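Local coordinates for cellulosomal scaffoldin (Acetivibrio cellulolyticus, PDB 4WI0), which binds a type II cohesin through this C-terminal X-module–dockerin part in cellulosome assembly, the whole protein probably also cleaving beta-1,4-glucan links in cellulose, at residues B[1-13]-B[39-51]. The protein carries 1 engineered substitution. Numbering follows the deposited sequence.
Sequences GTTVSGYINPDFV and TDSNGYFEIKDVA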
# COMPACT_ATOMS: atom_id res chain seq x y z
N GLY B 1 -36.42 12.87 21.56
CA GLY B 1 -35.76 12.23 22.73
C GLY B 1 -34.33 12.72 22.95
O GLY B 1 -34.11 13.79 23.50
N THR B 2 -33.37 11.92 22.50
CA THR B 2 -31.96 12.17 22.78
C THR B 2 -31.14 12.31 21.50
O THR B 2 -31.59 11.98 20.41
CB THR B 2 -31.35 11.03 23.63
OG1 THR B 2 -31.19 9.85 22.83
CG2 THR B 2 -32.23 10.70 24.83
N THR B 3 -29.91 12.82 21.66
CA THR B 3 -28.96 12.91 20.56
C THR B 3 -27.85 11.89 20.75
O THR B 3 -27.18 11.88 21.79
CB THR B 3 -28.34 14.31 20.48
OG1 THR B 3 -29.37 15.30 20.39
CG2 THR B 3 -27.43 14.43 19.26
N VAL B 4 -27.65 11.03 19.75
CA VAL B 4 -26.51 10.12 19.72
C VAL B 4 -25.48 10.71 18.74
O VAL B 4 -25.80 10.96 17.58
CB VAL B 4 -26.95 8.69 19.29
CG1 VAL B 4 -25.77 7.73 19.30
CG2 VAL B 4 -28.04 8.17 20.21
N SER B 5 -24.26 10.94 19.22
CA SER B 5 -23.18 11.52 18.40
C SER B 5 -21.85 10.77 18.53
O SER B 5 -21.69 9.88 19.37
CB SER B 5 -22.99 12.99 18.80
OG SER B 5 -22.62 13.10 20.16
N GLY B 6 -20.88 11.13 17.70
CA GLY B 6 -19.54 10.54 17.78
C GLY B 6 -18.66 10.81 16.57
O GLY B 6 -19.01 11.61 15.70
N TYR B 7 -17.52 10.13 16.54
CA TYR B 7 -16.53 10.29 15.48
C TYR B 7 -16.14 8.95 14.86
O TYR B 7 -15.89 7.98 15.57
CB TYR B 7 -15.28 10.96 16.05
CG TYR B 7 -15.49 12.42 16.36
CD1 TYR B 7 -16.04 12.82 17.58
CD2 TYR B 7 -15.17 13.40 15.43
CE1 TYR B 7 -16.25 14.16 17.86
CE2 TYR B 7 -15.38 14.74 15.70
CZ TYR B 7 -15.91 15.11 16.92
OH TYR B 7 -16.12 16.45 17.20
N ILE B 8 -16.12 8.91 13.53
CA ILE B 8 -15.63 7.76 12.76
C ILE B 8 -14.35 8.21 12.03
O ILE B 8 -14.33 9.30 11.46
CB ILE B 8 -16.66 7.30 11.69
CG1 ILE B 8 -18.09 7.15 12.25
CG2 ILE B 8 -16.19 6.01 11.01
CD1 ILE B 8 -18.30 6.02 13.23
N ASN B 9 -13.31 7.38 12.06
CA ASN B 9 -12.07 7.59 11.30
C ASN B 9 -11.71 6.31 10.54
O ASN B 9 -11.91 5.22 11.06
CB ASN B 9 -10.89 7.87 12.25
CG ASN B 9 -10.74 9.33 12.67
OD1 ASN B 9 -9.73 9.67 13.28
ND2 ASN B 9 -11.72 10.19 12.38
N PRO B 10 -11.14 6.43 9.33
CA PRO B 10 -10.62 5.22 8.68
C PRO B 10 -9.35 4.75 9.38
O PRO B 10 -8.61 5.59 9.92
CB PRO B 10 -10.32 5.68 7.25
CG PRO B 10 -10.05 7.14 7.39
CD PRO B 10 -10.92 7.64 8.51
N ASP B 11 -9.08 3.44 9.38
CA ASP B 11 -7.87 2.92 10.01
C ASP B 11 -6.65 2.97 9.07
O ASP B 11 -6.13 1.94 8.62
CB ASP B 11 -8.09 1.49 10.55
CG ASP B 11 -6.92 0.98 11.36
OD1 ASP B 11 -6.08 1.80 11.79
OD2 ASP B 11 -6.81 -0.24 11.56
N PHE B 12 -6.19 4.19 8.78
CA PHE B 12 -4.92 4.42 8.09
C PHE B 12 -4.54 5.90 8.24
O PHE B 12 -5.40 6.76 8.50
CB PHE B 12 -4.96 4.00 6.60
CG PHE B 12 -6.04 4.67 5.77
CD1 PHE B 12 -5.91 5.99 5.34
CD2 PHE B 12 -7.17 3.96 5.39
CE1 PHE B 12 -6.90 6.58 4.58
CE2 PHE B 12 -8.15 4.55 4.62
CZ PHE B 12 -8.03 5.86 4.22
N VAL B 13 -3.25 6.18 8.08
CA VAL B 13 -2.72 7.52 8.30
C VAL B 13 -3.14 8.47 7.17
O VAL B 13 -3.12 8.09 6.00
CB VAL B 13 -1.18 7.51 8.50
CG1 VAL B 13 -0.80 6.60 9.67
CG2 VAL B 13 -0.45 7.09 7.24
N THR B 39 -21.21 11.06 8.31
CA THR B 39 -20.15 11.82 8.95
C THR B 39 -19.72 13.00 8.06
O THR B 39 -19.73 12.89 6.83
CB THR B 39 -18.91 10.96 9.27
OG1 THR B 39 -18.41 10.34 8.08
CG2 THR B 39 -19.23 9.90 10.33
N ASP B 40 -19.35 14.12 8.69
CA ASP B 40 -18.79 15.27 7.99
C ASP B 40 -17.29 15.09 7.75
O ASP B 40 -16.75 14.01 7.99
CB ASP B 40 -19.08 16.58 8.75
CG ASP B 40 -18.49 16.61 10.16
OD1 ASP B 40 -17.48 15.92 10.45
OD2 ASP B 40 -19.06 17.34 11.00
N SER B 41 -16.61 16.15 7.30
CA SER B 41 -15.18 16.07 6.98
C SER B 41 -14.29 15.90 8.22
O SER B 41 -13.12 15.55 8.09
CB SER B 41 -14.74 17.28 6.18
OG SER B 41 -14.87 18.47 6.94
N ASN B 42 -14.84 16.14 9.41
CA ASN B 42 -14.14 15.86 10.65
C ASN B 42 -14.46 14.46 11.18
O ASN B 42 -14.00 14.11 12.26
CB ASN B 42 -14.52 16.89 11.73
CG ASN B 42 -14.29 18.33 11.29
OD1 ASN B 42 -15.03 19.24 11.69
ND2 ASN B 42 -13.26 18.55 10.49
N GLY B 43 -15.24 13.68 10.43
CA GLY B 43 -15.66 12.35 10.86
C GLY B 43 -16.80 12.37 11.87
O GLY B 43 -17.13 11.33 12.45
N TYR B 44 -17.42 13.53 12.06
CA TYR B 44 -18.44 13.70 13.09
C TYR B 44 -19.85 13.39 12.59
O TYR B 44 -20.23 13.83 11.51
CB TYR B 44 -18.39 15.13 13.63
CG TYR B 44 -19.42 15.41 14.69
CD1 TYR B 44 -19.29 14.88 15.97
CD2 TYR B 44 -20.52 16.21 14.41
CE1 TYR B 44 -20.24 15.13 16.94
CE2 TYR B 44 -21.48 16.47 15.38
CZ TYR B 44 -21.33 15.92 16.64
OH TYR B 44 -22.29 16.18 17.59
N PHE B 45 -20.63 12.66 13.38
CA PHE B 45 -22.04 12.41 13.07
C PHE B 45 -22.94 12.78 14.25
O PHE B 45 -22.50 12.73 15.41
CB PHE B 45 -22.28 10.95 12.71
CG PHE B 45 -22.08 10.00 13.85
CD1 PHE B 45 -20.81 9.49 14.13
CD2 PHE B 45 -23.14 9.60 14.64
CE1 PHE B 45 -20.62 8.61 15.18
CE2 PHE B 45 -22.95 8.72 15.70
CZ PHE B 45 -21.69 8.23 15.97
N GLU B 46 -24.19 13.08 13.93
CA GLU B 46 -25.18 13.45 14.93
C GLU B 46 -26.56 12.94 14.52
O GLU B 46 -27.05 13.28 13.46
CB GLU B 46 -25.21 14.97 15.06
CG GLU B 46 -25.61 15.48 16.42
CD GLU B 46 -25.57 16.99 16.46
OE1 GLU B 46 -24.53 17.54 16.87
OE2 GLU B 46 -26.56 17.61 16.03
N ILE B 47 -27.18 12.13 15.37
CA ILE B 47 -28.54 11.64 15.12
C ILE B 47 -29.46 12.11 16.24
O ILE B 47 -29.25 11.77 17.41
CB ILE B 47 -28.58 10.10 15.02
CG1 ILE B 47 -27.55 9.59 14.01
CG2 ILE B 47 -29.99 9.65 14.63
CD1 ILE B 47 -27.23 8.12 14.12
N LYS B 48 -30.48 12.88 15.88
CA LYS B 48 -31.37 13.50 16.85
C LYS B 48 -32.65 12.70 17.03
O LYS B 48 -32.94 11.80 16.25
CB LYS B 48 -31.73 14.91 16.38
CG LYS B 48 -30.54 15.83 16.20
CD LYS B 48 -30.94 17.15 15.58
CE LYS B 48 -29.75 18.09 15.47
NZ LYS B 48 -30.11 19.38 14.79
N ASP B 49 -33.41 13.04 18.07
CA ASP B 49 -34.73 12.45 18.35
C ASP B 49 -34.70 10.93 18.51
O ASP B 49 -35.65 10.24 18.13
CB ASP B 49 -35.75 12.84 17.26
CG ASP B 49 -35.94 14.34 17.14
OD1 ASP B 49 -35.77 15.08 18.13
OD2 ASP B 49 -36.27 14.79 16.02
N VAL B 50 -33.63 10.41 19.09
CA VAL B 50 -33.51 8.97 19.31
C VAL B 50 -34.23 8.61 20.60
O VAL B 50 -34.03 9.25 21.64
CB VAL B 50 -32.04 8.51 19.37
CG1 VAL B 50 -31.96 7.00 19.61
CG2 VAL B 50 -31.31 8.87 18.09
N ALA B 51 -35.07 7.58 20.54
CA ALA B 51 -35.78 7.09 21.71
C ALA B 51 -34.83 6.33 22.61
O ALA B 51 -33.95 5.61 22.14
CB ALA B 51 -36.96 6.21 21.31
O HOH W 1 -32.19 15.13 20.39
O HOH W 2 -20.95 14.89 20.50
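Phe45 CG stands between its own backbone N and carbonyl carbon (chi1 67°), and this turns the ring back over Gly6. Gly6 N lies 3.4 Å above one ring face, toward the rim. Gly6 has no side chain, and the ring packs directly on its backbone. On the other side of the sheet Tyr44 CG is anti to its backbone N (chi1 179°), which lays the side chain along the neighbouring strand. Tyr44 CD1 sits over one face of the Tyr7 ring, 3.5 Å from Tyr7 CZ. The two ring planes meet obliquely at 51°. Tyr44 OH donates a hydrogen bond to the anti lone pair of Glu46 OE1, and Tyr44 CE1 and OH pass beside Ser5 CB.

The backbones form an antiparallel ladder. Val4 and Ile47 exchange two hydrogen bonds, as do Gly6 and Phe45. Ile8 N extends the ladder to Gly43 O at 2.8 Å, next to the type I turn of Asp40 to Gly43. Asp40 OD1 takes Asn42 N and Tyr44 N from opposite faces of its carboxylate, which braces the turn. At the other end Asp49 and Val50 both face Thr2 in a G1 beta bulge. Val50 O accepts Thr2 N and, from above its carbonyl plane, Thr2 OG1 at 3.1 Å.

Val4, Phe45, Ile47 and Val50 pack onto strand 27-31 of the four-stranded sheet. The pairing supplies two of the three strands of the facing sheet in a beta sandwich, consistent with the transthyretin-like family of the X-module. Strand 2-10 is central in its sheet, between strand 44-50 and the parallel strand 78-89.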